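Local structure of separin (Saccharomyces cerevisiae, 5U1T) at residues A[757-768]-A[1087-1098]. The protein is a caspase-like cysteine protease that cleaves the cohesin subunit Scc1 at the onset of anaphase, allowing chromosomes to segregate. Numbering follows the deposited sequence.
Sequences ISAVIDCRKAQN and LNNIDNKNYREF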
loop_
_atom_site.group_PDB
_atom_site.type_symbol
_atom_site.label_atom_id
_atom_site.label_comp_id
_atom_site.label_asym_id
_atom_site.label_seq_id
_atom_site.Cartn_x
_atom_site.Cartn_y
_atom_site.Cartn_z
ATOM N N ILE A 757 -8.805 20.288 8.189
ATOM C CA ILE A 757 -10.056 19.536 8.236
ATOM C C ILE A 757 -10.186 18.548 7.086
ATOM O O ILE A 757 -10.314 17.340 7.298
ATOM C CB ILE A 757 -11.288 20.454 8.202
ATOM C CG1 ILE A 757 -11.238 21.465 9.354
ATOM C CG2 ILE A 757 -12.577 19.615 8.229
ATOM C CD1 ILE A 757 -11.098 20.815 10.703
ATOM N N SER A 758 -10.156 19.064 5.868
ATOM C CA SER A 758 -10.344 18.219 4.708
ATOM C C SER A 758 -9.205 17.179 4.610
ATOM O O SER A 758 -9.433 16.057 4.180
ATOM C CB SER A 758 -10.463 19.079 3.440
ATOM O OG SER A 758 -9.233 19.692 3.126
ATOM N N ALA A 759 -7.999 17.520 5.054
ATOM C CA ALA A 759 -6.935 16.508 5.117
ATOM C C ALA A 759 -7.301 15.371 6.074
ATOM O O ALA A 759 -7.009 14.214 5.809
ATOM C CB ALA A 759 -5.619 17.128 5.530
ATOM N N VAL A 760 -7.939 15.710 7.191
ATOM C CA VAL A 760 -8.391 14.693 8.138
ATOM C C VAL A 760 -9.439 13.811 7.473
ATOM O O VAL A 760 -9.397 12.595 7.610
ATOM C CB VAL A 760 -8.981 15.304 9.435
ATOM C CG1 VAL A 760 -9.695 14.240 10.254
ATOM C CG2 VAL A 760 -7.892 15.937 10.256
ATOM N N ILE A 761 -10.364 14.429 6.745
ATOM C CA ILE A 761 -11.433 13.690 6.084
ATOM C C ILE A 761 -10.885 12.730 5.030
ATOM O O ILE A 761 -11.284 11.566 4.990
ATOM C CB ILE A 761 -12.444 14.631 5.441
ATOM C CG1 ILE A 761 -13.102 15.474 6.531
ATOM C CG2 ILE A 761 -13.482 13.843 4.654
ATOM C CD1 ILE A 761 -14.163 16.422 6.030
ATOM N N ASP A 762 -9.964 13.219 4.200
ATOM C CA ASP A 762 -9.318 12.403 3.181
ATOM C C ASP A 762 -8.728 11.144 3.792
ATOM O O ASP A 762 -9.127 10.027 3.441
ATOM C CB ASP A 762 -8.229 13.192 2.464
ATOM C CG ASP A 762 -8.792 14.184 1.474
ATOM O OD1 ASP A 762 -10.018 14.167 1.220
ATOM O OD2 ASP A 762 -8.000 14.987 0.935
ATOM N N CYS A 763 -7.775 11.347 4.693
ATOM C CA CYS A 763 -7.188 10.287 5.508
ATOM C C CYS A 763 -8.178 9.240 5.983
ATOM O O CYS A 763 -7.870 8.055 5.997
ATOM C CB CYS A 763 -6.517 10.895 6.739
ATOM S SG CYS A 763 -4.759 10.948 6.625
ATOM N N ARG A 764 -9.359 9.683 6.394
ATOM C CA ARG A 764 -10.351 8.773 6.951
ATOM C C ARG A 764 -11.057 7.975 5.853
ATOM O O ARG A 764 -11.468 6.844 6.080
ATOM C CB ARG A 764 -11.363 9.547 7.799
ATOM C CG ARG A 764 -10.742 10.236 9.031
ATOM C CD ARG A 764 -10.517 9.280 10.193
ATOM N NE ARG A 764 -11.757 8.579 10.493
ATOM C CZ ARG A 764 -12.016 7.333 10.106
ATOM N NH1 ARG A 764 -13.189 6.784 10.399
ATOM N NH2 ARG A 764 -11.106 6.637 9.422
ATOM N N LYS A 765 -11.193 8.564 4.670
ATOM C CA LYS A 765 -11.697 7.832 3.524
ATOM C C LYS A 765 -10.713 6.731 3.151
ATOM O O LYS A 765 -11.107 5.603 2.854
ATOM C CB LYS A 765 -11.913 8.755 2.337
ATOM C CG LYS A 765 -12.972 9.782 2.529
ATOM C CD LYS A 765 -13.032 10.671 1.309
ATOM C CE LYS A 765 -14.011 11.803 1.519
ATOM N NZ LYS A 765 -13.965 12.767 0.398
ATOM N N ALA A 766 -9.429 7.082 3.165
ATOM C CA ALA A 766 -8.371 6.149 2.840
ATOM C C ALA A 766 -8.446 4.951 3.771
ATOM O O ALA A 766 -8.312 3.813 3.342
ATOM C CB ALA A 766 -7.022 6.818 2.931
ATOM N N GLN A 767 -8.690 5.203 5.044
ATOM C CA GLN A 767 -8.772 4.123 6.014
ATOM C C GLN A 767 -10.055 3.318 5.892
ATOM O O GLN A 767 -10.073 2.120 6.157
ATOM C CB GLN A 767 -8.661 4.677 7.422
ATOM C CG GLN A 767 -7.268 5.003 7.815
ATOM C CD GLN A 767 -7.116 5.043 9.316
ATOM O OE1 GLN A 767 -8.010 5.534 10.038
ATOM N NE2 GLN A 767 -5.988 4.510 9.812
ATOM N N ASN A 768 -11.140 3.971 5.512
ATOM C CA ASN A 768 -12.385 3.250 5.355
ATOM C C ASN A 768 -12.339 2.360 4.119
ATOM O O ASN A 768 -12.879 1.257 4.125
ATOM C CB ASN A 768 -13.566 4.222 5.296
ATOM C CG ASN A 768 -13.862 4.854 6.649
ATOM O OD1 ASN A 768 -13.408 4.370 7.687
ATOM N ND2 ASN A 768 -14.624 5.939 6.643
ATOM N N LEU A 1087 -13.489 19.862 14.436
ATOM C CA LEU A 1087 -13.261 18.454 14.138
ATOM C C LEU A 1087 -14.245 17.529 14.849
ATOM O O LEU A 1087 -14.431 16.379 14.440
ATOM C CB LEU A 1087 -11.828 18.057 14.497
ATOM C CG LEU A 1087 -10.779 18.338 13.414
ATOM C CD1 LEU A 1087 -9.386 18.032 13.916
ATOM C CD2 LEU A 1087 -11.058 17.537 12.145
ATOM N N ASN A 1088 -14.950 18.039 15.835
ATOM C CA ASN A 1088 -15.815 17.201 16.643
ATOM C C ASN A 1088 -17.269 17.314 16.212
ATOM O O ASN A 1088 -18.063 16.444 16.473
ATOM C CB ASN A 1088 -15.677 17.579 18.107
ATOM C CG ASN A 1088 -15.366 16.400 18.990
ATOM O OD1 ASN A 1088 -16.200 15.550 19.208
ATOM N ND2 ASN A 1088 -14.165 16.357 19.519
ATOM N N ASN A 1089 -17.616 18.397 15.545
ATOM C CA ASN A 1089 -18.961 18.562 15.025
ATOM C C ASN A 1089 -19.032 18.175 13.542
ATOM O O ASN A 1089 -20.035 18.429 12.868
ATOM C CB ASN A 1089 -19.435 19.994 15.245
ATOM C CG ASN A 1089 -19.668 20.316 16.726
ATOM O OD1 ASN A 1089 -18.769 20.799 17.433
ATOM N ND2 ASN A 1089 -20.882 20.061 17.197
ATOM N N ILE A 1090 -17.964 17.542 13.054
ATOM C CA ILE A 1090 -17.921 16.990 11.704
ATOM C C ILE A 1090 -18.961 15.892 11.482
ATOM O O ILE A 1090 -18.986 14.902 12.212
ATOM C CB ILE A 1090 -16.536 16.381 11.381
ATOM C CG1 ILE A 1090 -15.453 17.460 11.349
ATOM C CG2 ILE A 1090 -16.583 15.630 10.058
ATOM C CD1 ILE A 1090 -14.187 17.036 10.595
ATOM N N ASP A 1091 -19.806 16.057 10.470
ATOM C CA ASP A 1091 -20.761 15.017 10.107
ATOM C C ASP A 1091 -20.034 13.752 9.667
ATOM O O ASP A 1091 -19.183 13.792 8.777
ATOM C CB ASP A 1091 -21.681 15.506 8.996
ATOM C CG ASP A 1091 -22.847 14.573 8.755
ATOM O OD1 ASP A 1091 -22.617 13.358 8.550
ATOM O OD2 ASP A 1091 -24.005 15.056 8.775
ATOM N N ASN A 1092 -20.379 12.619 10.269
ATOM C CA ASN A 1092 -19.671 11.372 9.975
ATOM C C ASN A 1092 -19.925 10.809 8.576
ATOM O O ASN A 1092 -19.221 9.900 8.151
ATOM C CB ASN A 1092 -20.014 10.314 11.030
ATOM C CG ASN A 1092 -19.106 10.403 12.250
ATOM O OD1 ASN A 1092 -19.470 10.969 13.291
ATOM N ND2 ASN A 1092 -17.903 9.869 12.115
ATOM N N LYS A 1093 -20.907 11.351 7.859
ATOM C CA LYS A 1093 -21.143 10.960 6.466
ATOM C C LYS A 1093 -19.967 11.363 5.566
ATOM O O LYS A 1093 -19.750 10.762 4.498
ATOM C CB LYS A 1093 -22.440 11.580 5.922
ATOM C CG LYS A 1093 -22.240 12.884 5.126
ATOM C CD LYS A 1093 -23.547 13.374 4.483
ATOM C CE LYS A 1093 -23.360 14.689 3.700
ATOM N NZ LYS A 1093 -22.791 15.806 4.516
ATOM N N ASN A 1094 -19.217 12.377 6.004
ATOM C CA ASN A 1094 -18.099 12.932 5.236
ATOM C C ASN A 1094 -16.943 11.952 5.099
ATOM O O ASN A 1094 -16.207 11.968 4.111
ATOM C CB ASN A 1094 -17.596 14.224 5.885
ATOM C CG ASN A 1094 -18.520 15.411 5.636
ATOM O OD1 ASN A 1094 -18.092 16.433 5.102
ATOM N ND2 ASN A 1094 -19.792 15.279 6.019
ATOM N N TYR A 1095 -16.799 11.093 6.097
ATOM C CA TYR A 1095 -15.730 10.109 6.113
ATOM C C TYR A 1095 -16.004 8.912 5.193
ATOM O O TYR A 1095 -15.106 8.103 4.941
ATOM C CB TYR A 1095 -15.500 9.637 7.547
ATOM C CG TYR A 1095 -15.116 10.760 8.478
ATOM C CD1 TYR A 1095 -14.175 11.705 8.101
ATOM C CD2 TYR A 1095 -15.712 10.891 9.727
ATOM C CE1 TYR A 1095 -13.818 12.746 8.954
ATOM C CE2 TYR A 1095 -15.366 11.930 10.589
ATOM C CZ TYR A 1095 -14.417 12.853 10.196
ATOM O OH TYR A 1095 -14.064 13.890 11.042
ATOM N N ARG A 1096 -17.226 8.805 4.676
ATOM C CA ARG A 1096 -17.582 7.661 3.834
ATOM C C ARG A 1096 -18.167 8.034 2.465
ATOM O O ARG A 1096 -18.915 7.250 1.871
ATOM C CB ARG A 1096 -18.566 6.752 4.583
ATOM C CG ARG A 1096 -17.885 5.593 5.293
ATOM C CD ARG A 1096 -18.689 5.110 6.501
ATOM N NE ARG A 1096 -17.827 4.432 7.477
ATOM C CZ ARG A 1096 -18.236 3.939 8.647
ATOM N NH1 ARG A 1096 -17.360 3.347 9.458
ATOM N NH2 ARG A 1096 -19.514 4.037 9.007
ATOM N N GLU A 1097 -17.819 9.207 1.948
ATOM C CA GLU A 1097 -18.287 9.593 0.617
ATOM C C GLU A 1097 -17.101 9.760 -0.344
ATOM O O GLU A 1097 -16.255 10.633 -0.161
ATOM C CB GLU A 1097 -19.148 10.860 0.706
ATOM C CG GLU A 1097 -20.544 10.566 1.303
ATOM C CD GLU A 1097 -21.380 11.820 1.591
ATOM O OE1 GLU A 1097 -22.632 11.740 1.494
ATOM O OE2 GLU A 1097 -20.793 12.880 1.929
ATOM N N PHE A 1098 -17.049 8.895 -1.360
ATOM C CA PHE A 1098 -15.859 8.746 -2.204
ATOM C C PHE A 1098 -15.974 9.377 -3.600
ATOM O O PHE A 1098 -15.025 10.006 -4.093
ATOM C CB PHE A 1098 -15.541 7.271 -2.337
ATOM C CG PHE A 1098 -15.426 6.559 -1.021
ATOM C CD1 PHE A 1098 -14.621 7.055 -0.013
ATOM C CD2 PHE A 1098 -16.115 5.383 -0.792
ATOM C CE1 PHE A 1098 -14.502 6.386 1.202
ATOM C CE2 PHE A 1098 -16.002 4.715 0.421
ATOM C CZ PHE A 1098 -15.195 5.218 1.416
#
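Asn768 ND2 donates a hydrogen bond to Tyr1095 O at 2.8 Å. The N-H...O angle is 135°, and the donor stands above the carbonyl plane. The CG of Arg1096 lies against the same amide, 3.5 Å from Asn768 ND2. One helical turn back, Lys765 runs extended beyond CG, with chi2 at 177°, and passes the backbone carbonyls of Asn1094, Tyr1095 and Glu1097. Its CE lies 3.4 Å from Asn1094 O, while its NZ is 3.2 Å from Glu1097 O. Phe1098 turns its ring edge to Lys765 CB. Replacing Lys765 with alanine removes the chain beyond CB and is likely to strip the Asn1094 and Glu1097 carbonyls of their aliphatic cover and nearby positive end.

The Tyr1095 ring slants along the helix, its hydroxyl end toward Val760. Arg764 CB meets Tyr1095 CD1 at 3.6 Å, and Arg764 NE sits over one ring face. The guanidinium is far enough off that any cation-pi attraction is weak. Arg764 NE also hydrogen-bonds to the backbone of the chain of another protein. Ile761 crosses the tyrosine at about a right angle, its CG1 3.7 Å from Tyr1095 CE1. Farther along, Ile757 CD1 and Val760 close on Leu1087 CD2, and Ile757 CG2 touches Ile1090 CD1.

The contact joins helix 756-775 to the end of helix 1075-1088 and the loop after it, away from the probable active site. With one clear hydrogen bond across it, it probably relies mainly on apolar packing, and Arg764 links this surface to the bound protein.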